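Local coordinates for fat acid-binding protein (Eubacterium ventriosum, PDB 3NYI) that binds stearic acid and probably serves as a lipid-binding protein of the DegV family, at residues A[226-231]-A[236-241]; A[250-255]-A[285-290]; A[132-137]-A[157-162]. All blocks are in the same frame, centred on the assembly; numbering follows the deposited sequence.

All three contacts surround the mixed sheet that contains strands 236-242 and 285-291. Along the chain contact 3 closes first, then contact 1, then contact 2. The centres of contacts 1 and 2 lie about 10 Å apart, and their strands are antiparallel neighbours, with Ile237 N 2.8 Å from Ile290 O. Helices 213-231 and 246-260 cover one face. Contact 3, about 12 Å from contact 1 and 17 Å from contact 2 between centres, pairs helices 128-143 and 148-161; Leu133 and Gln137 pack on the other face at Ile237. Tyr227 OH and Ser161 O, 2.7 Å apart, join contacts 1 and 3. The sheet is thus covered on both faces, and Gly241 and Gly286 meet stearic acid C18.

Contact 1. Residues A[226-231]-A[236-241]; sequences KYLDEN and FIVSVG. With STE (stearic acid), chain C.
This is a buried helix-to-strand packing contact in which Phe236 lies against Tyr227 and Leu228, at the tight turnaround where helix 213-231 runs into strand 236-242, in the mixed sheet that also holds strand 285-291. Only four residues separate the segments, and their axes run nearly antiparallel, at 165°, as expected for an alpha-to-beta return in an alpha/beta layer. Phe236 carries most of the interface. Leu228 CD2 sits over one face of its ring, 4.1 Å from the centroid, a CH-pi contact displaced toward the CG end. On the same face but nearer CE1, Tyr227 presents its edge in an offset edge-to-face pair, with planes at 72° and CE2 of Tyr227 3.8 Å from CE1 of Phe236. The Tyr227 CB does not aim at the strand; a chi1 of 176°, with CG opposite the backbone N, brings the ring there. The carbonyl Asn231 O approaches the rim in the ring plane, 3.6 Å from Phe236 CE2. Deeper along the strand, Leu228 CD1 reaches Val238 CG2 at 4.4 Å. At its far end, Gly241 CA is 3.8 Å from C18 of the stearic acid. The interface is almost wholly apolar and aromatic, with the Tyr227 hydroxyl bonded to the backbone carbonyl of Ser161 in helix 148-161, so cohesion between helix and strand rests on ring and methyl packing.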
loop_
_atom_site.group_PDB
_atom_site.type_symbol
_atom_site.label_atom_id
_atom_site.label_comp_id
_atom_site.label_asym_id
_atom_site.label_seq_id
_atom_site.Cartn_x
_atom_site.Cartn_y
_atom_site.Cartn_z
ATOM N N LYS A 226 8.327 -13.515 14.289
ATOM C CA LYS A 226 8.433 -12.968 15.632
ATOM C C LYS A 226 7.235 -12.082 15.986
ATOM O O LYS A 226 6.663 -12.190 17.063
ATOM C CB LYS A 226 9.744 -12.185 15.768
ATOM C CG LYS A 226 9.911 -11.468 17.096
ATOM C CD LYS A 226 11.209 -10.655 17.127
ATOM C CE LYS A 226 11.427 -10.013 18.493
ATOM N NZ LYS A 226 11.525 -11.049 19.559
ATOM N N TYR A 227 6.853 -11.190 15.079
ATOM C CA TYR A 227 5.714 -10.332 15.324
ATOM C C TYR A 227 4.404 -11.126 15.424
ATOM O O TYR A 227 3.579 -10.887 16.317
ATOM C CB TYR A 227 5.602 -9.291 14.193
ATOM C CG TYR A 227 4.391 -8.410 14.318
ATOM C CD1 TYR A 227 4.372 -7.362 15.233
ATOM C CD2 TYR A 227 3.264 -8.617 13.522
ATOM C CE1 TYR A 227 3.261 -6.538 15.363
ATOM C CE2 TYR A 227 2.137 -7.779 13.633
ATOM C CZ TYR A 227 2.147 -6.748 14.560
ATOM O OH TYR A 227 1.057 -5.906 14.691
ATOM N N LEU A 228 4.201 -12.065 14.506
ATOM C CA LEU A 228 2.973 -12.853 14.532
ATOM C C LEU A 228 2.896 -13.726 15.783
ATOM O O LEU A 228 1.841 -13.835 16.405
ATOM C CB LEU A 228 2.816 -13.700 13.266
ATOM C CG LEU A 228 2.538 -12.855 12.013
ATOM C CD1 LEU A 228 2.613 -13.708 10.756
ATOM C CD2 LEU A 228 1.174 -12.166 12.120
ATOM N N ASP A 229 4.014 -14.338 16.153
ATOM C CA ASP A 229 4.043 -15.175 17.349
ATOM C C ASP A 229 3.745 -14.381 18.614
ATOM O O ASP A 229 3.027 -14.852 19.498
ATOM C CB ASP A 229 5.375 -15.904 17.460
ATOM C CG ASP A 229 5.532 -16.965 16.391
ATOM O OD1 ASP A 229 4.528 -17.226 15.681
ATOM O OD2 ASP A 229 6.644 -17.520 16.251
ATOM N N GLU A 230 4.284 -13.169 18.695
ATOM C CA GLU A 230 4.022 -12.300 19.834
ATOM C C GLU A 230 2.546 -11.952 19.952
ATOM O O GLU A 230 2.017 -11.890 21.056
ATOM C CB GLU A 230 4.847 -11.010 19.762
ATOM C CG GLU A 230 6.327 -11.203 20.044
ATOM C CD GLU A 230 7.151 -9.955 19.755
ATOM O OE1 GLU A 230 6.591 -8.964 19.222
ATOM O OE2 GLU A 230 8.365 -9.971 20.054
ATOM N N ASN A 231 1.885 -11.753 18.813
ATOM C CA ASN A 231 0.562 -11.140 18.795
ATOM C C ASN A 231 -0.618 -12.071 18.485
ATOM O O ASN A 231 -1.767 -11.630 18.424
ATOM C CB ASN A 231 0.572 -9.949 17.842
ATOM C CG ASN A 231 1.464 -8.822 18.347
ATOM O OD1 ASN A 231 2.594 -8.629 17.878
ATOM N ND2 ASN A 231 0.965 -8.086 19.324
ATOM N N PHE A 236 -4.563 -12.893 12.690
ATOM C CA PHE A 236 -4.125 -12.018 11.579
ATOM C C PHE A 236 -4.463 -12.555 10.190
ATOM O O PHE A 236 -4.530 -13.766 9.979
ATOM C CB PHE A 236 -2.608 -11.783 11.645
ATOM C CG PHE A 236 -2.195 -10.849 12.734
ATOM C CD1 PHE A 236 -1.893 -9.530 12.454
ATOM C CD2 PHE A 236 -2.122 -11.295 14.055
ATOM C CE1 PHE A 236 -1.527 -8.650 13.475
ATOM C CE2 PHE A 236 -1.741 -10.427 15.075
ATOM C CZ PHE A 236 -1.459 -9.111 14.792
ATOM N N ILE A 237 -4.686 -11.629 9.260
ATOM C CA ILE A 237 -4.731 -11.905 7.826
ATOM C C ILE A 237 -3.332 -11.681 7.258
ATOM O O ILE A 237 -2.663 -10.735 7.638
ATOM C CB ILE A 237 -5.681 -10.905 7.125
ATOM C CG1 ILE A 237 -7.115 -11.104 7.623
ATOM C CG2 ILE A 237 -5.593 -11.042 5.599
ATOM C CD1 ILE A 237 -7.660 -12.510 7.365
ATOM N N VAL A 238 -2.880 -12.538 6.352
ATOM C CA VAL A 238 -1.541 -12.389 5.793
ATOM C C VAL A 238 -1.594 -12.411 4.256
ATOM O O VAL A 238 -2.247 -13.279 3.668
ATOM C CB VAL A 238 -0.603 -13.495 6.308
ATOM C CG1 VAL A 238 0.802 -13.286 5.804
ATOM C CG2 VAL A 238 -0.622 -13.540 7.832
ATOM N N SER A 239 -0.958 -11.431 3.615
ATOM C CA SER A 239 -0.875 -11.400 2.145
ATOM C C SER A 239 0.527 -11.027 1.697
ATOM O O SER A 239 1.301 -10.456 2.474
ATOM C CB SER A 239 -1.878 -10.419 1.534
ATOM O OG SER A 239 -3.215 -10.832 1.771
ATOM N N VAL A 240 0.844 -11.336 0.440
ATOM C CA VAL A 240 2.182 -11.102 -0.106
ATOM C C VAL A 240 2.163 -10.035 -1.210
ATOM O O VAL A 240 1.179 -9.913 -1.951
ATOM C CB VAL A 240 2.805 -12.425 -0.659
ATOM C CG1 VAL A 240 3.944 -12.138 -1.614
ATOM C CG2 VAL A 240 3.275 -13.336 0.495
ATOM N N GLY A 241 3.248 -9.264 -1.305
ATOM C CA GLY A 241 3.466 -8.350 -2.427
ATOM C C GLY A 241 4.763 -8.681 -3.159
ATOM O O GLY A 241 5.779 -9.012 -2.534
HETATM C C1 STE C . 3.729 11.045 -4.126
HETATM O O1 STE C . 3.053 11.774 -3.466
HETATM O O2 STE C . 4.497 11.511 -4.915
HETATM C C2 STE C . 3.773 9.536 -3.793
HETATM C C3 STE C . 5.021 9.202 -2.936
HETATM C C4 STE C . 5.113 7.673 -2.706
HETATM C C5 STE C . 6.195 7.331 -1.657
HETATM C C6 STE C . 6.301 5.797 -1.491
HETATM C C7 STE C . 7.449 5.417 -0.522
HETATM C C8 STE C . 7.396 3.886 -0.280
HETATM C C9 STE C . 8.533 3.430 0.663
HETATM C C10 STE C . 8.483 1.882 0.793
HETATM C C11 STE C . 7.337 1.510 1.736
HETATM C C12 STE C . 6.361 0.435 1.202
HETATM C C13 STE C . 6.947 -0.506 0.138
HETATM C C14 STE C . 6.535 -1.946 0.547
HETATM C C15 STE C . 6.713 -2.934 -0.630
HETATM C C16 STE C . 6.654 -4.378 -0.073
HETATM C C17 STE C . 5.187 -4.856 -0.019
HETATM C C18 STE C . 5.108 -6.351 0.367
#

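Contact 2. Residues A[250-255]-A[285-290]. With STE (stearic acid), chain C.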
loop_
_atom_site.group_PDB
_atom_site.type_symbol
_atom_site.label_atom_id
_atom_site.label_comp_id
_atom_site.label_asym_id
_atom_site.label_seq_id
_atom_site.Cartn_x
_atom_site.Cartn_y
_atom_site.Cartn_z
ATOM N N PHE A 250 5.434 -15.917 -6.475
ATOM C CA PHE A 250 4.649 -17.123 -6.201
ATOM C C PHE A 250 5.430 -18.091 -5.313
ATOM O O PHE A 250 4.865 -18.723 -4.423
ATOM C CB PHE A 250 4.248 -17.834 -7.498
ATOM C CG PHE A 250 3.477 -16.971 -8.445
ATOM C CD1 PHE A 250 2.483 -16.127 -7.978
ATOM C CD2 PHE A 250 3.738 -17.009 -9.806
ATOM C CE1 PHE A 250 1.769 -15.322 -8.853
ATOM C CE2 PHE A 250 3.025 -16.214 -10.685
ATOM C CZ PHE A 250 2.038 -15.367 -10.207
ATOM N N GLU A 251 6.726 -18.206 -5.573
ATOM C CA GLU A 251 7.588 -19.083 -4.796
ATOM C C GLU A 251 7.717 -18.541 -3.378
ATOM O O GLU A 251 7.742 -19.292 -2.407
ATOM C CB GLU A 251 8.973 -19.178 -5.446
ATOM C CG GLU A 251 9.956 -20.069 -4.693
ATOM C CD GLU A 251 11.400 -19.905 -5.165
ATOM O OE1 GLU A 251 11.853 -18.751 -5.337
ATOM O OE2 GLU A 251 12.087 -20.935 -5.352
ATOM N N PHE A 252 7.816 -17.224 -3.262
ATOM C CA PHE A 252 7.879 -16.610 -1.945
ATOM C C PHE A 252 6.614 -16.924 -1.152
ATOM O O PHE A 252 6.683 -17.200 0.047
ATOM C CB PHE A 252 8.114 -15.096 -2.043
ATOM C CG PHE A 252 8.309 -14.430 -0.709
ATOM C CD1 PHE A 252 9.402 -14.749 0.087
ATOM C CD2 PHE A 252 7.395 -13.487 -0.244
ATOM C CE1 PHE A 252 9.585 -14.149 1.326
ATOM C CE2 PHE A 252 7.564 -12.882 0.997
ATOM C CZ PHE A 252 8.665 -13.212 1.786
HETATM N N MSE A 253 5.462 -16.899 -1.823
HETATM C CA MSE A 253 4.204 -17.181 -1.143
HETATM C C MSE A 253 4.232 -18.564 -0.520
HETATM O O MSE A 253 3.606 -18.795 0.504
HETATM C CB MSE A 253 3.020 -17.104 -2.102
HETATM C CG MSE A 253 2.762 -15.731 -2.676
HETATM SE SE MSE A 253 1.363 -15.790 -4.026
HETATM C CE MSE A 253 1.717 -14.042 -4.864
ATOM N N LYS A 254 4.934 -19.492 -1.163
ATOM C CA LYS A 254 5.013 -20.851 -0.642
ATOM C C LYS A 254 5.875 -20.876 0.613
ATOM O O LYS A 254 5.539 -21.541 1.595
ATOM C CB LYS A 254 5.556 -21.811 -1.705
ATOM C CG LYS A 254 4.581 -22.075 -2.849
ATOM C CD LYS A 254 5.178 -23.022 -3.884
ATOM C CE LYS A 254 4.147 -23.423 -4.933
ATOM N NZ LYS A 254 4.700 -24.378 -5.942
ATOM N N GLU A 255 6.982 -20.139 0.576
ATOM C CA GLU A 255 7.882 -20.032 1.721
ATOM C C GLU A 255 7.184 -19.382 2.907
ATOM O O GLU A 255 7.407 -19.773 4.053
ATOM C CB GLU A 255 9.125 -19.214 1.370
ATOM C CG GLU A 255 9.937 -19.746 0.203
ATOM C CD GLU A 255 10.957 -18.732 -0.301
ATOM O OE1 GLU A 255 11.436 -17.900 0.507
ATOM O OE2 GLU A 255 11.278 -18.768 -1.507
ATOM N N ILE A 285 9.997 -7.190 -2.331
ATOM C CA ILE A 285 9.250 -8.418 -2.079
ATOM C C ILE A 285 9.025 -8.549 -0.582
ATOM O O ILE A 285 9.891 -8.212 0.215
ATOM C CB ILE A 285 9.977 -9.656 -2.633
ATOM C CG1 ILE A 285 9.111 -10.909 -2.457
ATOM C CG2 ILE A 285 11.357 -9.819 -1.992
ATOM C CD1 ILE A 285 9.495 -12.055 -3.383
ATOM N N GLY A 286 7.840 -8.987 -0.190
ATOM C CA GLY A 286 7.537 -9.010 1.228
ATOM C C GLY A 286 6.125 -9.435 1.508
ATOM O O GLY A 286 5.432 -9.948 0.630
ATOM N N LEU A 287 5.707 -9.238 2.751
ATOM C CA LEU A 287 4.376 -9.633 3.166
ATOM C C LEU A 287 3.806 -8.571 4.084
ATOM O O LEU A 287 4.549 -7.827 4.727
ATOM C CB LEU A 287 4.395 -11.004 3.871
ATOM C CG LEU A 287 5.092 -11.085 5.230
ATOM C CD1 LEU A 287 4.460 -12.165 6.090
ATOM C CD2 LEU A 287 6.578 -11.359 5.048
ATOM N N GLY A 288 2.480 -8.478 4.096
ATOM C CA GLY A 288 1.762 -7.588 4.985
ATOM C C GLY A 288 0.817 -8.388 5.860
ATOM O O GLY A 288 0.341 -9.468 5.474
ATOM N N VAL A 289 0.557 -7.880 7.055
ATOM C CA VAL A 289 -0.370 -8.552 7.954
ATOM C C VAL A 289 -1.255 -7.502 8.588
ATOM O O VAL A 289 -0.877 -6.331 8.683
ATOM C CB VAL A 289 0.361 -9.354 9.069
ATOM C CG1 VAL A 289 1.432 -10.234 8.454
ATOM C CG2 VAL A 289 0.960 -8.397 10.120
ATOM N N ILE A 290 -2.434 -7.917 9.017
ATOM C CA ILE A 290 -3.318 -7.026 9.752
ATOM C C ILE A 290 -4.229 -7.867 10.618
ATOM O O ILE A 290 -4.495 -9.028 10.290
ATOM C CB ILE A 290 -4.167 -6.135 8.793
ATOM C CG1 ILE A 290 -4.741 -4.916 9.530
ATOM C CG2 ILE A 290 -5.282 -6.957 8.163
ATOM C CD1 ILE A 290 -5.339 -3.813 8.580
HETATM C C1 STE C . 3.729 11.045 -4.126
HETATM O O1 STE C . 3.053 11.774 -3.466
HETATM O O2 STE C . 4.497 11.511 -4.915
HETATM C C2 STE C . 3.773 9.536 -3.793
HETATM C C3 STE C . 5.021 9.202 -2.936
HETATM C C4 STE C . 5.113 7.673 -2.706
HETATM C C5 STE C . 6.195 7.331 -1.657
HETATM C C6 STE C . 6.301 5.797 -1.491
HETATM C C7 STE C . 7.449 5.417 -0.522
HETATM C C8 STE C . 7.396 3.886 -0.280
HETATM C C9 STE C . 8.533 3.430 0.663
HETATM C C10 STE C . 8.483 1.882 0.793
HETATM C C11 STE C . 7.337 1.510 1.736
HETATM C C12 STE C . 6.361 0.435 1.202
HETATM C C13 STE C . 6.947 -0.506 0.138
HETATM C C14 STE C . 6.535 -1.946 0.547
HETATM C C15 STE C . 6.713 -2.934 -0.630
HETATM C C16 STE C . 6.654 -4.378 -0.073
HETATM C C17 STE C . 5.187 -4.856 -0.019
HETATM C C18 STE C . 5.108 -6.351 0.367
#
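Gly286 is caught between an aromatic ring and a lipid tail: Phe252 meets its backbone from one side while the terminal methyl of stearic acid meets it from nearly the opposite one. The evidence is a 3.6 Å approach of Phe252 CE2 to Gly286 O, near the plane of the ring, and a 3.4 Å approach of C18 to Gly286 C. The setting is an alpha/beta layer in which helix 246-260 packs on strand 285-291 of the mixed sheet that also contains strand 236-242, the axes of the two segments crossing at -49° and coming within 9.6 Å. Phe252 alone brings the helix to the strand. Its CG stands anti to the backbone N (chi1 -175°), which carries the ring across to the sheet, between Ile285 and Leu287. These two residues, two apart on the strand, both direct their CB atoms at the helix. Ile285 lies over one face of the ring, with CG1 4.2 Å from the centroid in a CH-pi contact, while its CD1 comes 3.6 Å from Phe252 CB. Farther along the strand, Leu287 packs from the rim. Val240 of the adjacent strand 236-242 also touches Phe252, and Leu287 continues to Val220 and Ala224 of helix 213-231, so Leu287 is shared between the two helices. Since glycine has no side chain, the backbone itself meets the lipid tail, whose carboxyl end is hydrogen-bonded far away by Ser97 and Thr65. At the ring's far corner, Phe252 CZ stands 4.3 Å from Leu287 CD2.

Contact 3. Residues A[132-137]-A[157-162]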
loop_
_atom_site.group_PDB
_atom_site.type_symbol
_atom_site.label_atom_id
_atom_site.label_comp_id
_atom_site.label_asym_id
_atom_site.label_seq_id
_atom_site.Cartn_x
_atom_site.Cartn_y
_atom_site.Cartn_z
ATOM N N ALA A 132 -4.112 -2.207 1.128
ATOM C CA ALA A 132 -5.099 -3.166 0.610
ATOM C C ALA A 132 -5.766 -3.990 1.741
ATOM O O ALA A 132 -6.996 -4.182 1.757
ATOM C CB ALA A 132 -4.444 -4.091 -0.411
ATOM N N LEU A 133 -4.959 -4.454 2.690
ATOM C CA LEU A 133 -5.500 -5.205 3.848
ATOM C C LEU A 133 -6.479 -4.375 4.675
ATOM O O LEU A 133 -7.509 -4.884 5.123
ATOM C CB LEU A 133 -4.362 -5.703 4.748
ATOM C CG LEU A 133 -3.580 -6.877 4.155
ATOM C CD1 LEU A 133 -2.297 -7.131 4.938
ATOM C CD2 LEU A 133 -4.472 -8.141 4.117
ATOM N N LEU A 134 -6.157 -3.095 4.889
ATOM C CA LEU A 134 -7.048 -2.239 5.662
ATOM C C LEU A 134 -8.360 -2.000 4.922
ATOM O O LEU A 134 -9.434 -2.096 5.502
ATOM C CB LEU A 134 -6.386 -0.897 5.999
ATOM C CG LEU A 134 -7.253 0.035 6.852
ATOM C CD1 LEU A 134 -7.389 -0.512 8.286
ATOM C CD2 LEU A 134 -6.676 1.456 6.873
ATOM N N ILE A 135 -8.276 -1.665 3.637
ATOM C CA ILE A 135 -9.480 -1.476 2.865
ATOM C C ILE A 135 -10.337 -2.736 2.911
ATOM O O ILE A 135 -11.548 -2.680 3.112
ATOM C CB ILE A 135 -9.152 -1.117 1.413
ATOM C CG1 ILE A 135 -8.584 0.302 1.365
ATOM C CG2 ILE A 135 -10.397 -1.202 0.577
ATOM C CD1 ILE A 135 -7.829 0.633 0.038
ATOM N N ASP A 136 -9.691 -3.874 2.740
ATOM C CA ASP A 136 -10.401 -5.149 2.784
ATOM C C ASP A 136 -11.064 -5.431 4.143
ATOM O O ASP A 136 -12.166 -5.968 4.193
ATOM C CB ASP A 136 -9.478 -6.300 2.365
ATOM C CG ASP A 136 -10.214 -7.627 2.277
ATOM O OD1 ASP A 136 -11.182 -7.722 1.487
ATOM O OD2 ASP A 136 -9.838 -8.550 3.029
ATOM N N GLN A 137 -10.420 -5.056 5.243
ATOM C CA GLN A 137 -11.087 -5.199 6.538
ATOM C C GLN A 137 -12.346 -4.333 6.555
ATOM O O GLN A 137 -13.384 -4.754 7.040
ATOM C CB GLN A 137 -10.164 -4.835 7.701
ATOM C CG GLN A 137 -9.104 -5.893 7.999
ATOM C CD GLN A 137 -9.721 -7.215 8.454
ATOM O OE1 GLN A 137 -10.548 -7.234 9.359
ATOM N NE2 GLN A 137 -9.329 -8.317 7.812
ATOM N N ALA A 157 -7.312 0.486 15.967
ATOM C CA ALA A 157 -6.665 -0.763 16.327
ATOM C C ALA A 157 -6.204 -1.531 15.082
ATOM O O ALA A 157 -5.109 -2.106 15.065
ATOM C CB ALA A 157 -7.598 -1.628 17.194
ATOM N N LEU A 158 -7.029 -1.527 14.038
ATOM C CA LEU A 158 -6.644 -2.186 12.788
ATOM C C LEU A 158 -5.369 -1.563 12.224
ATOM O O LEU A 158 -4.413 -2.264 11.858
ATOM C CB LEU A 158 -7.768 -2.082 11.754
ATOM C CG LEU A 158 -8.964 -3.001 11.977
ATOM C CD1 LEU A 158 -10.083 -2.729 10.969
ATOM C CD2 LEU A 158 -8.504 -4.441 11.914
HETATM N N MSE A 159 -5.350 -0.238 12.133
HETATM C CA MSE A 159 -4.184 0.444 11.585
HETATM C C MSE A 159 -2.919 0.210 12.411
HETATM O O MSE A 159 -1.833 -0.003 11.861
HETATM C CB MSE A 159 -4.461 1.940 11.447
HETATM C CG MSE A 159 -5.546 2.255 10.431
HETATM SE SE MSE A 159 -5.670 4.208 10.172
HETATM C CE MSE A 159 -6.155 4.747 11.986
ATOM N N ALA A 160 -3.062 0.247 13.734
ATOM C CA ALA A 160 -1.923 0.005 14.627
ATOM C C ALA A 160 -1.340 -1.413 14.482
ATOM O O ALA A 160 -0.144 -1.633 14.710
ATOM C CB ALA A 160 -2.322 0.271 16.076
ATOM N N SER A 161 -2.183 -2.368 14.092
ATOM C CA SER A 161 -1.774 -3.769 14.023
ATOM C C SER A 161 -1.098 -4.090 12.702
ATOM O O SER A 161 -0.390 -5.094 12.597
ATOM C CB SER A 161 -2.976 -4.704 14.201
ATOM O OG SER A 161 -3.722 -4.798 12.985
ATOM N N ALA A 162 -1.311 -3.249 11.682
ATOM C CA ALA A 162 -0.780 -3.542 10.363
ATOM C C ALA A 162 0.742 -3.499 10.322
ATOM O O ALA A 162 1.365 -2.629 10.942
ATOM C CB ALA A 162 -1.378 -2.540 9.288
#
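Leu134 grips the helix opposite with its two methyl groups: CD1 lies 3.8 Å from Leu158 CB, and CD2 lies 3.8 Å from Met159 CG. The pair of helices forms an antiparallel alpha-alpha hairpin, helix 128-143 followed by helix 148-161, with the axes of the two segments at 155° and 10.5 Å apart. The CB of Leu134 does not aim straight at the partner. With chi1 at -178°, its side chain extends away from its own backbone N, and this swings the forked end across to straddle the two consecutive residues. One turn later, Gln137 CB receives Leu158 CD1 at 3.9 Å, so the two leucines interleave along the seam. Met159, a selenomethionine in this crystal, takes part through CG, while the selenium end of its chain bends away from helix 128-143. The nearest CA pair, Leu134 and Met159, is 7.1 Å apart, and the contacts across the seam are between carbon atoms.

Outside this first shell, Ile290 of strand 285-291 packs on Leu134, Gln137 and Ser161, which sets the hairpin against the sheet containing that strand and strand 236-242; Leu133 faces the same way, onto Ile237, Ser239 and Ile290. The amide end of Gln137 is turned from the seam by a bend at chi2, and its OE1 accepts a hydrogen bond from Tyr293 N. Helix 148-161 finishes at Ser161, whose hydroxyl also accepts from Arg291 N, next to Ile290. That hydroxyl reaches back into its own helix end: Ser161 OG donates to Leu158 O at 2.9 Å, tilted 25° from the carbonyl plane.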